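Local coordinates for synaptic vesicle membrane protein VAT-1 homolog-like (Homo sapiens, PDB 4A27) that probably acts as an oxidoreductase of the quinone oxidoreductase subfamily within the zinc-containing alcohol dehydrogenase family, at residues 203-208 with 227-232; 144-149 with 211-216; 231-236 with 272-277. All blocks are in the same frame, centred on the assembly; numbering follows the deposited sequence.

Interaction 1. Residues 203-208 with 227-232; sequences RISAEG and LLKPLG. With EDO (1,2-ethanediol), chain C.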
loop_
_atom_site.group_PDB
_atom_site.type_symbol
_atom_site.label_atom_id
_atom_site.label_comp_id
_atom_site.label_asym_id
_atom_site.label_seq_id
_atom_site.Cartn_x
_atom_site.Cartn_y
_atom_site.Cartn_z
ATOM N N ARG A 203 3.934 20.940 -13.005
ATOM C CA ARG A 203 4.886 21.510 -13.979
ATOM C C ARG A 203 6.257 20.796 -13.944
ATOM O O ARG A 203 6.959 20.789 -14.953
ATOM C CB ARG A 203 5.031 23.036 -13.848
ATOM N N ILE A 204 6.624 20.181 -12.811
ATOM C CA ILE A 204 7.867 19.379 -12.721
ATOM C C ILE A 204 7.623 17.894 -13.009
ATOM O O ILE A 204 8.514 17.179 -13.489
ATOM C CB ILE A 204 8.543 19.489 -11.320
ATOM C CG1 ILE A 204 8.952 20.932 -11.016
ATOM C CG2 ILE A 204 9.762 18.563 -11.224
ATOM C CD1 ILE A 204 8.085 21.601 -9.967
ATOM N N SER A 205 6.433 17.423 -12.664
ATOM C CA SER A 205 6.079 16.031 -12.870
ATOM C C SER A 205 4.611 15.962 -13.269
ATOM O O SER A 205 3.726 15.937 -12.410
ATOM C CB SER A 205 6.340 15.228 -11.594
ATOM O OG SER A 205 6.039 13.870 -11.772
ATOM N N ALA A 206 4.367 15.948 -14.580
ATOM C CA ALA A 206 3.010 16.026 -15.144
ATOM C C ALA A 206 2.046 15.022 -14.514
ATOM O O ALA A 206 0.907 15.369 -14.151
ATOM C CB ALA A 206 3.062 15.829 -16.656
ATOM N N GLU A 207 2.530 13.796 -14.373
ATOM C CA GLU A 207 1.787 12.665 -13.807
ATOM C C GLU A 207 1.515 12.768 -12.282
ATOM O O GLU A 207 0.596 12.140 -11.753
ATOM C CB GLU A 207 2.579 11.383 -14.142
ATOM C CG GLU A 207 3.945 11.214 -13.382
ATOM C CD GLU A 207 5.120 11.941 -14.042
ATOM O OE1 GLU A 207 5.000 13.138 -14.364
ATOM O OE2 GLU A 207 6.179 11.315 -14.225
ATOM N N GLY A 208 2.341 13.547 -11.596
ATOM C CA GLY A 208 2.195 13.783 -10.161
ATOM C C GLY A 208 3.221 12.997 -9.364
ATOM O O GLY A 208 4.395 12.872 -9.795
ATOM N N LEU A 227 -3.380 14.294 -7.019
ATOM C CA LEU A 227 -1.939 14.414 -7.187
ATOM C C LEU A 227 -1.241 13.049 -7.494
ATOM O O LEU A 227 -0.092 13.001 -7.920
ATOM C CB LEU A 227 -1.373 15.003 -5.890
ATOM C CG LEU A 227 -1.353 16.492 -5.563
ATOM C CD1 LEU A 227 -0.076 17.137 -6.131
ATOM C CD2 LEU A 227 -2.641 17.177 -6.035
ATOM N N LEU A 228 -1.918 11.944 -7.245
ATOM C CA LEU A 228 -1.262 10.611 -7.333
ATOM C C LEU A 228 -1.083 10.031 -8.732
ATOM O O LEU A 228 -2.025 9.996 -9.533
ATOM C CB LEU A 228 -2.068 9.595 -6.532
ATOM C CG LEU A 228 -2.027 9.720 -5.030
ATOM C CD1 LEU A 228 -3.165 8.839 -4.480
ATOM C CD2 LEU A 228 -0.652 9.318 -4.485
ATOM N N LYS A 229 0.129 9.553 -9.031
ATOM C CA LYS A 229 0.345 8.705 -10.186
ATOM C C LYS A 229 -0.536 7.429 -10.046
ATOM O O LYS A 229 -1.054 7.153 -8.973
ATOM C CB LYS A 229 1.819 8.277 -10.284
ATOM C CG LYS A 229 2.843 9.348 -10.613
ATOM C CD LYS A 229 4.195 8.661 -10.891
ATOM C CE LYS A 229 5.406 9.591 -10.691
ATOM N NZ LYS A 229 6.676 8.791 -10.381
ATOM N N PRO A 230 -0.741 6.664 -11.151
ATOM C CA PRO A 230 -1.309 5.339 -11.041
ATOM C C PRO A 230 -0.473 4.455 -10.114
ATOM O O PRO A 230 0.762 4.524 -10.138
ATOM C CB PRO A 230 -1.245 4.785 -12.496
ATOM C CG PRO A 230 -1.138 5.986 -13.361
ATOM C CD PRO A 230 -0.417 7.023 -12.546
ATOM N N LEU A 231 -1.163 3.632 -9.332
ATOM C CA LEU A 231 -0.597 2.813 -8.254
ATOM C C LEU A 231 -0.033 3.640 -7.105
ATOM O O LEU A 231 0.632 3.117 -6.277
ATOM C CB LEU A 231 0.479 1.847 -8.771
ATOM C CG LEU A 231 -0.078 0.926 -9.876
ATOM C CD1 LEU A 231 0.984 -0.031 -10.410
ATOM C CD2 LEU A 231 -1.294 0.171 -9.319
ATOM N N GLY A 232 -0.293 4.931 -7.069
ATOM C CA GLY A 232 0.172 5.742 -5.954
ATOM C C GLY A 232 -0.612 5.553 -4.667
ATOM O O GLY A 232 -1.746 5.079 -4.690
HETATM C C1 EDO C . 3.654 3.449 -4.247
HETATM O O1 EDO C . 2.226 3.634 -4.245
HETATM C C2 EDO C . 4.107 3.051 -2.860
HETATM O O2 EDO C . 4.802 1.790 -2.839
#

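Interaction 2. Residues 144-149 with 211-216; sequences MSVLVH and IVLDCL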
loop_
_atom_site.group_PDB
_atom_site.type_symbol
_atom_site.label_atom_id
_atom_site.label_comp_id
_atom_site.label_asym_id
_atom_site.label_seq_id
_atom_site.Cartn_x
_atom_site.Cartn_y
_atom_site.Cartn_z
ATOM N N MET A 144 11.283 7.068 -7.174
ATOM C CA MET A 144 9.914 7.504 -6.902
ATOM C C MET A 144 9.868 8.944 -6.458
ATOM O O MET A 144 10.879 9.555 -6.190
ATOM C CB MET A 144 9.304 6.618 -5.819
ATOM C CG MET A 144 9.094 5.230 -6.328
ATOM S SD MET A 144 8.299 4.106 -5.181
ATOM C CE MET A 144 7.043 5.133 -4.551
ATOM N N SER A 145 8.660 9.485 -6.349
ATOM C CA SER A 145 8.516 10.815 -5.877
ATOM C C SER A 145 7.454 10.891 -4.775
ATOM O O SER A 145 6.498 10.106 -4.736
ATOM C CB SER A 145 8.211 11.734 -7.064
ATOM O OG SER A 145 6.828 11.729 -7.348
ATOM N N VAL A 146 7.674 11.820 -3.853
ATOM C CA VAL A 146 6.897 11.956 -2.648
ATOM C C VAL A 146 6.495 13.411 -2.443
ATOM O O VAL A 146 7.319 14.314 -2.591
ATOM C CB VAL A 146 7.701 11.532 -1.408
ATOM C CG1 VAL A 146 6.796 11.637 -0.160
ATOM C CG2 VAL A 146 8.280 10.112 -1.570
ATOM N N LEU A 147 5.237 13.623 -2.082
ATOM C CA LEU A 147 4.795 14.913 -1.642
ATOM C C LEU A 147 4.572 14.895 -0.154
ATOM O O LEU A 147 3.742 14.121 0.342
ATOM C CB LEU A 147 3.474 15.338 -2.338
ATOM C CG LEU A 147 2.855 16.692 -1.896
ATOM C CD1 LEU A 147 3.861 17.843 -2.035
ATOM C CD2 LEU A 147 1.612 17.072 -2.708
ATOM N N VAL A 148 5.275 15.794 0.531
ATOM C CA VAL A 148 5.178 15.943 1.965
ATOM C C VAL A 148 4.608 17.297 2.336
ATOM O O VAL A 148 5.251 18.314 2.128
ATOM C CB VAL A 148 6.586 15.847 2.608
ATOM C CG1 VAL A 148 6.448 15.446 4.064
ATOM C CG2 VAL A 148 7.389 14.814 1.834
ATOM N N HIS A 149 3.420 17.291 2.922
ATOM C CA HIS A 149 2.799 18.506 3.446
ATOM C C HIS A 149 3.440 18.902 4.780
ATOM O O HIS A 149 3.909 18.038 5.490
ATOM C CB HIS A 149 1.286 18.268 3.580
ATOM C CG HIS A 149 0.561 18.368 2.274
ATOM N ND1 HIS A 149 0.020 17.277 1.635
ATOM C CD2 HIS A 149 0.328 19.432 1.470
ATOM C CE1 HIS A 149 -0.543 17.666 0.507
ATOM N NE2 HIS A 149 -0.364 18.969 0.380
ATOM N N ILE A 211 3.715 8.989 -3.828
ATOM C CA ILE A 211 3.238 8.976 -2.454
ATOM C C ILE A 211 2.871 10.380 -2.000
ATOM O O ILE A 211 3.682 11.325 -2.131
ATOM C CB ILE A 211 4.290 8.450 -1.490
ATOM C CG1 ILE A 211 4.773 7.045 -1.863
ATOM C CG2 ILE A 211 3.771 8.540 -0.008
ATOM C CD1 ILE A 211 6.007 6.640 -1.029
ATOM N N VAL A 212 1.665 10.523 -1.448
ATOM C CA VAL A 212 1.287 11.763 -0.792
ATOM C C VAL A 212 1.107 11.485 0.710
ATOM O O VAL A 212 0.369 10.558 1.058
ATOM C CB VAL A 212 -0.007 12.381 -1.362
ATOM C CG1 VAL A 212 -0.369 13.678 -0.550
ATOM C CG2 VAL A 212 0.144 12.730 -2.860
ATOM N N LEU A 213 1.757 12.301 1.556
ATOM C CA LEU A 213 1.666 12.211 3.007
ATOM C C LEU A 213 1.009 13.450 3.564
ATOM O O LEU A 213 1.534 14.575 3.453
ATOM C CB LEU A 213 3.023 12.067 3.644
ATOM C CG LEU A 213 3.865 10.935 3.108
ATOM C CD1 LEU A 213 5.269 11.040 3.643
ATOM C CD2 LEU A 213 3.163 9.600 3.477
ATOM N N ASP A 214 -0.161 13.250 4.166
ATOM C CA ASP A 214 -1.004 14.357 4.552
ATOM C C ASP A 214 -1.464 14.245 5.999
ATOM O O ASP A 214 -2.185 13.298 6.367
ATOM C CB ASP A 214 -2.245 14.356 3.657
ATOM C CG ASP A 214 -3.013 15.669 3.726
ATOM O OD1 ASP A 214 -2.472 16.664 4.272
ATOM O OD2 ASP A 214 -4.132 15.706 3.189
ATOM N N CYS A 215 -1.111 15.226 6.825
ATOM C CA CYS A 215 -1.412 15.107 8.260
ATOM C C CYS A 215 -2.841 15.510 8.592
ATOM O O CYS A 215 -3.524 16.153 7.795
ATOM C CB CYS A 215 -0.388 15.868 9.126
ATOM S SG CYS A 215 -0.543 17.656 9.130
ATOM N N LEU A 216 -3.270 15.080 9.777
ATOM C CA LEU A 216 -4.529 15.489 10.390
ATOM C C LEU A 216 -4.402 16.889 10.972
ATOM O O LEU A 216 -5.407 17.489 11.344
ATOM C CB LEU A 216 -4.955 14.514 11.507
ATOM C CG LEU A 216 -6.035 13.498 11.153
ATOM C CD1 LEU A 216 -5.459 12.368 10.276
ATOM C CD2 LEU A 216 -6.669 12.968 12.445
HETATM O O HOH W 1 3.071 15.444 5.772
#

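Interaction 3. Residues 231-236 with 272-277; sequences LGTYIL and NKVIAG. With EDO (1,2-ethanediol), chain C.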
loop_
_atom_site.group_PDB
_atom_site.type_symbol
_atom_site.label_atom_id
_atom_site.label_comp_id
_atom_site.label_asym_id
_atom_site.label_seq_id
_atom_site.Cartn_x
_atom_site.Cartn_y
_atom_site.Cartn_z
ATOM N N LEU A 231 -1.163 3.632 -9.332
ATOM C CA LEU A 231 -0.597 2.813 -8.254
ATOM C C LEU A 231 -0.033 3.640 -7.105
ATOM O O LEU A 231 0.632 3.117 -6.277
ATOM C CB LEU A 231 0.479 1.847 -8.771
ATOM C CG LEU A 231 -0.078 0.926 -9.876
ATOM C CD1 LEU A 231 0.984 -0.031 -10.410
ATOM C CD2 LEU A 231 -1.294 0.171 -9.319
ATOM N N GLY A 232 -0.293 4.931 -7.069
ATOM C CA GLY A 232 0.172 5.742 -5.954
ATOM C C GLY A 232 -0.612 5.553 -4.667
ATOM O O GLY A 232 -1.746 5.079 -4.690
ATOM N N THR A 233 -0.030 6.022 -3.553
ATOM C CA THR A 233 -0.583 5.823 -2.187
ATOM C C THR A 233 -0.729 7.168 -1.483
ATOM O O THR A 233 0.213 7.951 -1.408
ATOM C CB THR A 233 0.344 4.973 -1.306
ATOM O OG1 THR A 233 0.611 3.718 -1.946
ATOM C CG2 THR A 233 -0.281 4.726 0.063
ATOM N N TYR A 234 -1.938 7.448 -1.032
ATOM C CA TYR A 234 -2.210 8.596 -0.206
ATOM C C TYR A 234 -2.352 8.103 1.241
ATOM O O TYR A 234 -3.107 7.173 1.492
ATOM C CB TYR A 234 -3.487 9.281 -0.721
ATOM C CG TYR A 234 -3.915 10.489 0.055
ATOM C CD1 TYR A 234 -3.423 11.751 -0.240
ATOM C CD2 TYR A 234 -4.864 10.373 1.047
ATOM C CE1 TYR A 234 -3.836 12.855 0.470
ATOM C CE2 TYR A 234 -5.298 11.466 1.742
ATOM C CZ TYR A 234 -4.774 12.701 1.463
ATOM O OH TYR A 234 -5.215 13.773 2.190
ATOM N N ILE A 235 -1.630 8.728 2.172
ATOM C CA ILE A 235 -1.594 8.328 3.561
ATOM C C ILE A 235 -1.982 9.505 4.433
ATOM O O ILE A 235 -1.350 10.594 4.394
ATOM C CB ILE A 235 -0.173 7.782 3.951
ATOM C CG1 ILE A 235 0.262 6.714 2.972
ATOM C CG2 ILE A 235 -0.158 7.138 5.367
ATOM C CD1 ILE A 235 1.693 6.099 3.265
ATOM N N LEU A 236 -3.085 9.314 5.163
ATOM C CA LEU A 236 -3.536 10.267 6.152
ATOM C C LEU A 236 -3.042 9.848 7.534
ATOM O O LEU A 236 -3.316 8.741 8.008
ATOM C CB LEU A 236 -5.058 10.357 6.147
ATOM C CG LEU A 236 -5.603 11.517 6.981
ATOM C CD1 LEU A 236 -5.202 12.873 6.376
ATOM C CD2 LEU A 236 -7.108 11.418 7.087
ATOM N N ASN A 272 -6.943 3.200 -10.055
ATOM C CA ASN A 272 -5.805 2.441 -9.573
ATOM C C ASN A 272 -5.005 3.108 -8.470
ATOM O O ASN A 272 -3.750 3.220 -8.537
ATOM C CB ASN A 272 -4.871 2.097 -10.733
ATOM C CG ASN A 272 -5.452 1.050 -11.608
ATOM O OD1 ASN A 272 -5.726 -0.065 -11.152
ATOM N ND2 ASN A 272 -5.635 1.387 -12.882
ATOM N N LYS A 273 -5.721 3.515 -7.441
ATOM C CA LYS A 273 -5.092 4.199 -6.321
ATOM C C LYS A 273 -5.352 3.540 -4.965
ATOM O O LYS A 273 -6.239 2.701 -4.830
ATOM C CB LYS A 273 -5.527 5.648 -6.340
ATOM C CG LYS A 273 -4.746 6.454 -7.375
ATOM C CD LYS A 273 -5.491 7.711 -7.813
ATOM C CE LYS A 273 -4.808 8.362 -9.046
ATOM N NZ LYS A 273 -5.282 9.780 -9.313
ATOM N N VAL A 274 -4.492 3.906 -4.019
ATOM C CA VAL A 274 -4.379 3.343 -2.699
ATOM C C VAL A 274 -4.590 4.465 -1.690
ATOM O O VAL A 274 -3.973 5.528 -1.780
ATOM C CB VAL A 274 -2.950 2.789 -2.467
ATOM C CG1 VAL A 274 -2.848 2.061 -1.156
ATOM C CG2 VAL A 274 -2.556 1.876 -3.598
ATOM N N ILE A 275 -5.451 4.212 -0.708
ATOM C CA ILE A 275 -5.614 5.120 0.410
ATOM C C ILE A 275 -5.393 4.391 1.696
ATOM O O ILE A 275 -5.928 3.315 1.882
ATOM C CB ILE A 275 -7.005 5.684 0.417
ATOM C CG1 ILE A 275 -7.188 6.552 -0.830
ATOM C CG2 ILE A 275 -7.230 6.536 1.675
ATOM C CD1 ILE A 275 -8.665 6.814 -1.205
ATOM N N ALA A 276 -4.651 5.019 2.600
ATOM C CA ALA A 276 -4.291 4.437 3.871
ATOM C C ALA A 276 -4.425 5.471 4.979
ATOM O O ALA A 276 -4.330 6.676 4.748
ATOM C CB ALA A 276 -2.861 3.943 3.826
ATOM N N GLY A 277 -4.583 4.980 6.200
ATOM C CA GLY A 277 -4.547 5.816 7.360
ATOM C C GLY A 277 -3.517 5.235 8.274
ATOM O O GLY A 277 -3.313 4.033 8.265
HETATM C C1 EDO C . 3.654 3.449 -4.247
HETATM O O1 EDO C . 2.226 3.634 -4.245
HETATM C C2 EDO C . 4.107 3.051 -2.860
HETATM O O2 EDO C . 4.802 1.790 -2.839
#

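Interaction 1. Residues 203-208 with 227-232
The carboxylate of E207 ends a side chain that runs beside K229, both pointing the same way; K229 CE lies off the carboxylate plane, 4.0 Å from OE2, and NZ stays 4.6 Å from OE2, the opposite charges near but not in contact. S205 OG donates to the other flat group, the G208 carbonyl, in its plane and on a lone pair of G208 O, at 2.8 Å, bracing the type I turn S205-G208; K229 CE approaches G208 O at 3.5 Å. Between the two side chains the touching is between methylenes. E207 CG sits between its backbone N and carbonyl carbon (chi1 70°) and the chain then bends, which lays CG alongside the extended lysine, 3.5 Å from K229 CE. G208 CA makes a CH...O contact of 3.3 Å with L227 O; a CB here would run into that oxygen and jam against E207 O, so the backbone calls for glycine. K229 NZ forms a salt bridge with D210. The contact joins the turn between helix 197-204 and strand 209-215 to the short strand 228-229, whose K229 backbone pairs with V209; L227 and L228 rest on V212, and R289 of the second subunit packs on E207 and K229.

Interaction 2. Residues 144-149 with 211-216
I211 and V146 lie side by side, and this end of the strand pair is the tight one. The V146 methyl CG2 is 4.2 Å from I211 CD1, M144 CE reaches the same I211 CD1 at 4.0 Å because the methionine chain bends at its last torsion (chi3 43°), and V146 CG1 touches L213 CD1. L140 adds to this buried face from outside. Between the backbones, L147 N donates to I211 O at 2.8 Å and L213 N to L147 O at 3.0 Å, both nearly straight. These are the neighbouring parallel strands 145-148 and 209-215, first and fourth along the chain in the 3-2-1-4-5-6 sheet of a Rossmann fold; in such dehydrogenases the turn after the first strand is typically glycine-rich and nucleotide-binding. Toward that end the strands part. The bond from H149 N to L213 O is weak, at 3.3 Å, and a water donates to both H149 O and L213 O. L147 CG lies over one face of the H149 ring, offset toward the rim, with L213 O and V212 CG1 at the edge; D214 OD1 comes obliquely to within 3.7 Å of H149 ND1, the ring and carboxylate planes 43° apart. With an alanine here, L147 and V212 would probably lose a packing surface, and Y197 the ring it meets. D214 OD2 is turned to Y234 OH, probably as a hydrogen bond, although the modelled distance is doubtfully short.

Interaction 3. Residues 231-236 with 272-277
The last two strands of the six-stranded parallel Rossmann sheet, 232-237 and 274-278, the outermost of this chain, pair here, with L231 and N272 leading into them. L231 N donates to N272 O at 2.7 Å, just where N272, with positive phi, leaves the preceding helix. V274 N then bonds to G232 O, Y234 N to V274 O, A276 N to Y234 O and L236 N to A276 O. On the face carrying T233, I235 and A276, V274 packs on T233: its CB lies 3.7 Å from T233 OG1 and 3.4 Å from G232 O, and its CG1 3.9 Å from T233 CG2. The sheet continues past this edge, since V274, I275 and A276 pair antiparallel with a strand of the second subunit, forming one sheet across the dimer. N272 joins the same interface by hydrogen bonds from ND2 to Q287 OE1 and to OD1 from S279 N, both of the second subunit. T233 OG1, beside its own backbone N (chi1 -56°), lies 2.8 Å from O1 of an ethanediol, probably from the crystallisation liquor, a possible hydrogen bond; that O1 donates to L231 O at 2.6 Å. Further along, I235 CG1 packs on A276 CB at 4.3 Å.

Overall arrangement
From the N terminus, strand 145-148 comes first in the chain and pairs with 211-216, so interaction 2 closes a loop of about sixty residues that holds the strands 170-175 and 189-192 of the sheet. Segment 203-208 leaves helix 197-204 inside that loop and meets 227-232 beyond it, closing 18 residues, so interactions 1 and 2 cross; their side chains touch where L227 meets L147. Interaction 3 begins on the residues where interaction 1 ends, L231 and G232, closes 35 residues that include the unmodelled 239-263, and follows interaction 2 in series, joined to it through the neighbouring strands 209-215 and 232-237. Together they tie the middle of the Rossmann sheet to its dimer-forming edge.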